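Local coordinates for probable mannosyltransferase KTR4 (Saccharomyces cerevisiae, PDB 5A07), which is a probable mannosyltransferase of the GT-A glycosyltransferase clan, modelled here as its lumenal part with guanosine-5'-diphosphate and manganese bound, at residues P137-K151 with R162-W174. Sequence-based numbering, arbitrary orientation.
Sequences PYTFLNDEEFTDEFK and RVVEFGTIGPDNW. With GDP (guanosine-5'-diphosphate), chain F.
Lys-151 lies along Phe-166, its chain running past the ring in the opposite direction. Followed outward, Lys-151 CB sits above the CE1–CZ side of Phe-166, CG stands over the ring centre in a CH-pi contact (3.6 Å from Lys-151 CG to the Phe-166 centroid), Lys-151 CD moves on over Phe-166 CD1 and CG, CE comes alongside Phe-166 CB, and NZ continues beyond the ring. With CG anti to the carbonyl carbon (chi1 -57°) and the rest extended, the methylenes stay on that face. The rim of Phe-166 is packed as well: its edge points at the face of Phe-146 in a T-shaped pair, and Phe-150 meets CE2. Phe-140 lies beside Phe-166, pointing the same way, the planes near parallel but slid apart so that the rings barely overlap, with Phe-140 CD1 3.6 Å from Phe-166 CE2. Helix 148-156 is thus seated on one face of parallel strands 138-142 and 164-168, completing a beta-alpha-beta crossover, and strand 105-110 pairs with the far edge of 138-142.

Six backbone hydrogen bonds join the two strands and their ends, from Tyr-138 N to Val-163 O through to Ile-169 N on Asn-142 O. Beyond them Thr-168 OG1 donates to Glu-145 OE1 at 3.0 Å, arriving from above the carboxylate plane, and accepts a hydrogen bond from a water that in turn accepts from Phe-146 N.

At the C-terminal ends of the strands, Asp-143 CB rests on Trp-174, 3.5 Å from the centroid of its five-membered ring, with the carboxylate stacked at 21° to the indole. Asp-143 OD1 accepts from GDP N1 (2.7 Å), while Asn-142 OD1 accepts a hydrogen bond from GDP N2 (2.9 Å) and, from above its amide plane, one from Glu-144 N in an Asx turn. The adjacent acceptors Asn-142 OD1 and Asp-143 OD1 therefore match the N1–N2 donor edge of guanine, consistent with recognition of that base.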
loop_
_atom_site.group_PDB
_atom_site.type_symbol
_atom_site.label_atom_id
_atom_site.label_comp_id
_atom_site.label_asym_id
_atom_site.label_seq_id
_atom_site.Cartn_x
_atom_site.Cartn_y
_atom_site.Cartn_z
ATOM N N PRO B 137 19.305 6.223 2.115
ATOM C CA PRO B 137 19.821 4.946 2.581
ATOM C C PRO B 137 18.858 3.793 2.499
ATOM O O PRO B 137 17.656 3.982 2.308
ATOM C CB PRO B 137 20.055 5.194 4.085
ATOM C CG PRO B 137 19.115 6.292 4.440
ATOM C CD PRO B 137 18.941 7.133 3.199
ATOM N N TYR B 138 19.417 2.590 2.504
ATOM C CA TYR B 138 18.631 1.366 2.556
ATOM C C TYR B 138 18.667 0.726 3.899
ATOM O O TYR B 138 19.747 0.544 4.497
ATOM C CB TYR B 138 19.138 0.345 1.546
ATOM C CG TYR B 138 18.971 0.768 0.106
ATOM C CD1 TYR B 138 19.916 1.627 -0.476
ATOM C CD2 TYR B 138 17.942 0.295 -0.692
ATOM C CE1 TYR B 138 19.789 2.038 -1.824
ATOM C CE2 TYR B 138 17.803 0.717 -2.023
ATOM C CZ TYR B 138 18.723 1.581 -2.568
ATOM O OH TYR B 138 18.604 2.021 -3.873
ATOM N N THR B 139 17.503 0.266 4.320
ATOM C CA THR B 139 17.374 -0.518 5.504
ATOM C C THR B 139 16.813 -1.862 5.133
ATOM O O THR B 139 15.747 -1.946 4.459
ATOM C CB THR B 139 16.429 0.141 6.523
ATOM O OG1 THR B 139 16.929 1.436 6.909
ATOM C CG2 THR B 139 16.333 -0.689 7.804
ATOM N N PHE B 140 17.500 -2.941 5.555
ATOM C CA PHE B 140 17.023 -4.265 5.329
ATOM C C PHE B 140 16.685 -4.967 6.663
ATOM O O PHE B 140 17.500 -4.923 7.599
ATOM C CB PHE B 140 18.080 -5.112 4.636
ATOM C CG PHE B 140 18.474 -4.590 3.311
ATOM C CD1 PHE B 140 19.443 -3.612 3.195
ATOM C CD2 PHE B 140 17.823 -5.020 2.184
ATOM C CE1 PHE B 140 19.817 -3.109 1.985
ATOM C CE2 PHE B 140 18.196 -4.500 0.956
ATOM C CZ PHE B 140 19.167 -3.579 0.839
ATOM N N LEU B 141 15.561 -5.644 6.698
ATOM C CA LEU B 141 15.120 -6.390 7.862
ATOM C C LEU B 141 14.790 -7.777 7.533
ATOM O O LEU B 141 14.334 -8.065 6.448
ATOM C CB LEU B 141 13.870 -5.747 8.508
ATOM C CG LEU B 141 13.959 -4.288 8.928
ATOM C CD1 LEU B 141 12.617 -3.696 9.483
ATOM C CD2 LEU B 141 15.110 -4.080 9.934
ATOM N N ASN B 142 15.042 -8.703 8.486
ATOM C CA ASN B 142 14.784 -10.103 8.278
ATOM C C ASN B 142 14.437 -10.759 9.630
ATOM O O ASN B 142 14.929 -10.301 10.661
ATOM C CB ASN B 142 16.083 -10.681 7.666
ATOM C CG ASN B 142 15.978 -12.146 7.204
ATOM O OD1 ASN B 142 14.985 -12.871 7.369
ATOM N ND2 ASN B 142 17.069 -12.585 6.583
ATOM N N ASP B 143 13.646 -11.819 9.608
ATOM C CA ASP B 143 13.375 -12.585 10.835
ATOM C C ASP B 143 14.559 -13.495 11.217
ATOM O O ASP B 143 14.611 -13.934 12.345
ATOM C CB ASP B 143 12.097 -13.431 10.712
ATOM C CG ASP B 143 12.121 -14.396 9.552
ATOM O OD1 ASP B 143 12.367 -14.005 8.389
ATOM O OD2 ASP B 143 11.840 -15.588 9.752
ATOM N N GLU B 144 15.454 -13.787 10.268
ATOM C CA GLU B 144 16.730 -14.489 10.517
ATOM C C GLU B 144 17.799 -13.486 10.345
ATOM O O GLU B 144 17.546 -12.432 9.764
ATOM C CB GLU B 144 16.934 -15.549 9.472
ATOM C CG GLU B 144 15.970 -16.686 9.522
ATOM C CD GLU B 144 16.314 -17.672 8.410
ATOM O OE1 GLU B 144 17.156 -17.309 7.525
ATOM O OE2 GLU B 144 15.779 -18.809 8.408
ATOM N N GLU B 145 19.020 -13.811 10.784
ATOM C CA GLU B 145 20.169 -12.944 10.626
ATOM C C GLU B 145 20.573 -12.928 9.153
ATOM O O GLU B 145 20.650 -13.955 8.535
ATOM C CB GLU B 145 21.396 -13.406 11.406
ATOM C CG GLU B 145 21.183 -13.875 12.843
ATOM C CD GLU B 145 21.074 -12.766 13.898
ATOM O OE1 GLU B 145 21.550 -11.605 13.706
ATOM O OE2 GLU B 145 20.486 -13.085 14.968
ATOM N N PHE B 146 20.889 -11.782 8.632
ATOM C CA PHE B 146 21.468 -11.702 7.275
ATOM C C PHE B 146 22.873 -12.298 7.284
ATOM O O PHE B 146 23.668 -11.976 8.180
ATOM C CB PHE B 146 21.526 -10.238 6.826
ATOM C CG PHE B 146 20.187 -9.678 6.399
ATOM C CD1 PHE B 146 19.603 -10.124 5.235
ATOM C CD2 PHE B 146 19.539 -8.727 7.150
ATOM C CE1 PHE B 146 18.386 -9.617 4.785
ATOM C CE2 PHE B 146 18.312 -8.202 6.706
ATOM C CZ PHE B 146 17.744 -8.664 5.528
ATOM N N THR B 147 23.220 -13.076 6.274
ATOM C CA THR B 147 24.585 -13.544 6.159
ATOM C C THR B 147 25.534 -12.451 5.669
ATOM O O THR B 147 25.117 -11.491 4.974
ATOM C CB THR B 147 24.642 -14.734 5.225
ATOM O OG1 THR B 147 24.291 -14.310 3.891
ATOM C CG2 THR B 147 23.701 -15.822 5.661
ATOM N N ASP B 148 26.823 -12.649 5.896
ATOM C CA ASP B 148 27.816 -11.816 5.285
ATOM C C ASP B 148 27.774 -11.804 3.760
ATOM O O ASP B 148 28.083 -10.784 3.172
ATOM C CB ASP B 148 29.247 -12.241 5.669
ATOM C CG ASP B 148 29.589 -11.865 7.123
ATOM O OD1 ASP B 148 28.806 -11.168 7.778
ATOM O OD2 ASP B 148 30.639 -12.260 7.599
ATOM N N GLU B 149 27.471 -12.940 3.130
ATOM C CA GLU B 149 27.358 -12.951 1.663
ATOM C C GLU B 149 26.154 -12.131 1.122
ATOM O O GLU B 149 26.269 -11.446 0.116
ATOM C CB GLU B 149 27.242 -14.391 1.143
ATOM C CG GLU B 149 28.609 -15.098 1.285
ATOM C CD GLU B 149 28.677 -16.438 0.587
ATOM O OE1 GLU B 149 27.654 -17.120 0.542
ATOM O OE2 GLU B 149 29.769 -16.714 0.008
ATOM N N PHE B 150 25.070 -12.136 1.858
ATOM C CA PHE B 150 23.957 -11.171 1.578
ATOM C C PHE B 150 24.411 -9.739 1.619
ATOM O O PHE B 150 24.298 -8.988 0.621
ATOM C CB PHE B 150 22.786 -11.432 2.493
ATOM C CG PHE B 150 21.571 -10.644 2.118
ATOM C CD1 PHE B 150 21.467 -9.346 2.487
ATOM C CD2 PHE B 150 20.587 -11.213 1.353
ATOM C CE1 PHE B 150 20.381 -8.586 2.145
ATOM C CE2 PHE B 150 19.464 -10.486 1.015
ATOM C CZ PHE B 150 19.355 -9.187 1.400
ATOM N N LYS B 151 24.989 -9.330 2.739
ATOM C CA LYS B 151 25.452 -7.993 2.884
ATOM C C LYS B 151 26.449 -7.591 1.854
ATOM O O LYS B 151 26.377 -6.474 1.277
ATOM C CB LYS B 151 26.027 -7.795 4.282
ATOM C CG LYS B 151 25.029 -8.119 5.375
ATOM C CD LYS B 151 25.637 -7.791 6.745
ATOM C CE LYS B 151 24.841 -8.470 7.829
ATOM N NZ LYS B 151 25.528 -8.141 9.151
ATOM N N ARG B 162 26.727 4.825 -0.565
ATOM C CA ARG B 162 25.367 4.585 -0.189
ATOM C C ARG B 162 25.365 3.906 1.169
ATOM O O ARG B 162 25.997 2.885 1.390
ATOM C CB ARG B 162 24.666 3.672 -1.190
ATOM C CG ARG B 162 23.147 3.570 -0.995
ATOM C CD ARG B 162 22.424 4.861 -1.413
ATOM N NE ARG B 162 22.406 5.114 -2.843
ATOM C CZ ARG B 162 23.166 6.021 -3.482
ATOM N NH1 ARG B 162 23.997 6.818 -2.803
ATOM N NH2 ARG B 162 23.171 6.072 -4.785
ATOM N N VAL B 163 24.581 4.451 2.067
ATOM C CA VAL B 163 24.419 3.825 3.425
ATOM C C VAL B 163 23.430 2.683 3.384
ATOM O O VAL B 163 22.313 2.838 2.795
ATOM C CB VAL B 163 23.971 4.901 4.398
ATOM C CG1 VAL B 163 23.631 4.300 5.768
ATOM C CG2 VAL B 163 25.067 5.933 4.463
ATOM N N VAL B 164 23.853 1.505 3.895
ATOM C CA VAL B 164 23.032 0.354 4.053
ATOM C C VAL B 164 23.040 -0.133 5.516
ATOM O O VAL B 164 24.097 -0.174 6.115
ATOM C CB VAL B 164 23.414 -0.769 3.110
ATOM C CG1 VAL B 164 23.305 -0.278 1.654
ATOM C CG2 VAL B 164 24.863 -1.186 3.344
ATOM N N GLU B 165 21.895 -0.466 6.078
ATOM C CA GLU B 165 21.846 -1.052 7.418
ATOM C C GLU B 165 21.033 -2.300 7.393
ATOM O O GLU B 165 20.059 -2.417 6.622
ATOM C CB GLU B 165 21.271 -0.034 8.427
ATOM C CG GLU B 165 22.160 1.205 8.609
ATOM C CD GLU B 165 21.659 2.225 9.656
ATOM O OE1 GLU B 165 20.463 2.184 10.056
ATOM O OE2 GLU B 165 22.435 3.160 9.947
ATOM N N PHE B 166 21.472 -3.286 8.159
ATOM C CA PHE B 166 20.836 -4.595 8.229
ATOM C C PHE B 166 20.416 -4.918 9.610
ATOM O O PHE B 166 21.248 -4.799 10.533
ATOM C CB PHE B 166 21.846 -5.692 7.810
ATOM C CG PHE B 166 22.414 -5.480 6.403
ATOM C CD1 PHE B 166 23.547 -4.687 6.209
ATOM C CD2 PHE B 166 21.770 -6.004 5.281
ATOM C CE1 PHE B 166 24.064 -4.463 4.941
ATOM C CE2 PHE B 166 22.264 -5.772 4.019
ATOM C CZ PHE B 166 23.384 -4.988 3.830
ATOM N N GLY B 167 19.181 -5.337 9.783
ATOM C CA GLY B 167 18.651 -5.660 11.092
ATOM C C GLY B 167 17.904 -6.940 11.146
ATOM O O GLY B 167 17.188 -7.350 10.214
ATOM N N THR B 168 18.015 -7.593 12.298
ATOM C CA THR B 168 17.217 -8.749 12.550
ATOM C C THR B 168 15.972 -8.423 13.394
ATOM O O THR B 168 16.024 -7.624 14.225
ATOM C CB THR B 168 18.052 -9.805 13.339
ATOM O OG1 THR B 168 19.288 -9.958 12.647
ATOM C CG2 THR B 168 17.345 -11.142 13.355
ATOM N N ILE B 169 14.890 -9.104 13.190
ATOM C CA ILE B 169 13.672 -8.796 13.942
ATOM C C ILE B 169 13.645 -9.788 15.094
ATOM O O ILE B 169 13.746 -10.978 14.865
ATOM C CB ILE B 169 12.422 -9.039 13.100
ATOM C CG1 ILE B 169 12.456 -8.141 11.837
ATOM C CG2 ILE B 169 11.147 -8.787 13.946
ATOM C CD1 ILE B 169 11.571 -8.662 10.739
ATOM N N GLY B 170 13.503 -9.283 16.291
ATOM C CA GLY B 170 13.414 -10.153 17.500
ATOM C C GLY B 170 12.273 -11.120 17.410
ATOM O O GLY B 170 11.222 -10.776 16.882
ATOM N N PRO B 171 12.447 -12.356 17.922
ATOM C CA PRO B 171 11.474 -13.391 17.661
ATOM C C PRO B 171 10.122 -13.085 18.249
ATOM O O PRO B 171 9.093 -13.438 17.685
ATOM C CB PRO B 171 12.075 -14.637 18.348
ATOM C CG PRO B 171 13.547 -14.354 18.413
ATOM C CD PRO B 171 13.669 -12.880 18.595
ATOM N N ASP B 172 10.107 -12.388 19.347
ATOM C CA ASP B 172 8.863 -11.972 19.927
ATOM C C ASP B 172 8.113 -10.930 19.084
ATOM O O ASP B 172 6.953 -10.738 19.298
ATOM C CB ASP B 172 9.145 -11.394 21.309
ATOM C CG ASP B 172 9.514 -12.513 22.349
ATOM O OD1 ASP B 172 9.276 -13.698 22.079
ATOM O OD2 ASP B 172 10.013 -12.171 23.431
ATOM N N ASN B 173 8.810 -10.238 18.186
ATOM C CA ASN B 173 8.219 -9.233 17.307
ATOM C C ASN B 173 7.863 -9.776 15.941
ATOM O O ASN B 173 7.496 -9.000 15.055
ATOM C CB ASN B 173 9.166 -8.073 17.158
ATOM C CG ASN B 173 9.403 -7.348 18.452
ATOM O OD1 ASN B 173 10.484 -6.817 18.693
ATOM N ND2 ASN B 173 8.414 -7.272 19.259
ATOM N N TRP B 174 7.984 -11.097 15.771
ATOM C CA TRP B 174 7.735 -11.777 14.497
ATOM C C TRP B 174 6.797 -12.978 14.651
ATOM O O TRP B 174 5.807 -13.098 13.955
ATOM C CB TRP B 174 9.075 -12.211 13.868
ATOM C CG TRP B 174 8.910 -12.937 12.593
ATOM C CD1 TRP B 174 8.850 -14.270 12.433
ATOM C CD2 TRP B 174 8.674 -12.357 11.303
ATOM N NE1 TRP B 174 8.609 -14.570 11.145
ATOM C CE2 TRP B 174 8.532 -13.409 10.419
ATOM C CE3 TRP B 174 8.608 -11.031 10.826
ATOM C CZ2 TRP B 174 8.313 -13.219 9.050
ATOM C CZ3 TRP B 174 8.382 -10.822 9.488
ATOM C CH2 TRP B 174 8.256 -11.919 8.598
HETATM P PB GDP F . 3.358 -11.098 -1.912
HETATM O O1B GDP F . 3.212 -12.268 -2.810
HETATM O O2B GDP F . 2.298 -10.772 -1.029
HETATM O O3B GDP F . 3.993 -9.948 -2.598
HETATM O O3A GDP F . 4.384 -11.711 -0.814
HETATM P PA GDP F . 5.967 -11.717 -0.724
HETATM O O1A GDP F . 6.538 -13.057 -0.546
HETATM O O2A GDP F . 6.680 -10.889 -1.712
HETATM O "O5'" GDP F . 6.153 -11.033 0.686
HETATM C "C5'" GDP F . 6.089 -9.641 1.024
HETATM C "C4'" GDP F . 7.424 -9.071 1.474
HETATM O "O4'" GDP F . 7.785 -9.733 2.692
HETATM C "C3'" GDP F . 8.567 -9.271 0.493
HETATM O "O3'" GDP F . 9.504 -8.176 0.647
HETATM C "C2'" GDP F . 9.171 -10.608 0.954
HETATM O "O2'" GDP F . 10.557 -10.700 0.655
HETATM C "C1'" GDP F . 8.983 -10.488 2.426
HETATM N N9 GDP F . 8.781 -11.783 3.119
HETATM C C8 GDP F . 7.771 -12.680 2.978
HETATM N N7 GDP F . 7.955 -13.725 3.882
HETATM C C5 GDP F . 9.087 -13.438 4.595
HETATM C C6 GDP F . 9.813 -14.110 5.690
HETATM O O6 GDP F . 9.286 -15.202 6.077
HETATM N N1 GDP F . 10.934 -13.533 6.143
HETATM C C2 GDP F . 11.436 -12.357 5.609
HETATM N N2 GDP F . 12.559 -11.844 6.102
HETATM N N3 GDP F . 10.802 -11.698 4.591
HETATM C C4 GDP F . 9.632 -12.164 4.116
HETATM O O HOH W 1 19.099 2.773 7.814
HETATM O O HOH W 2 12.564 -13.605 14.225
HETATM O O HOH W 3 20.769 -9.362 10.413
#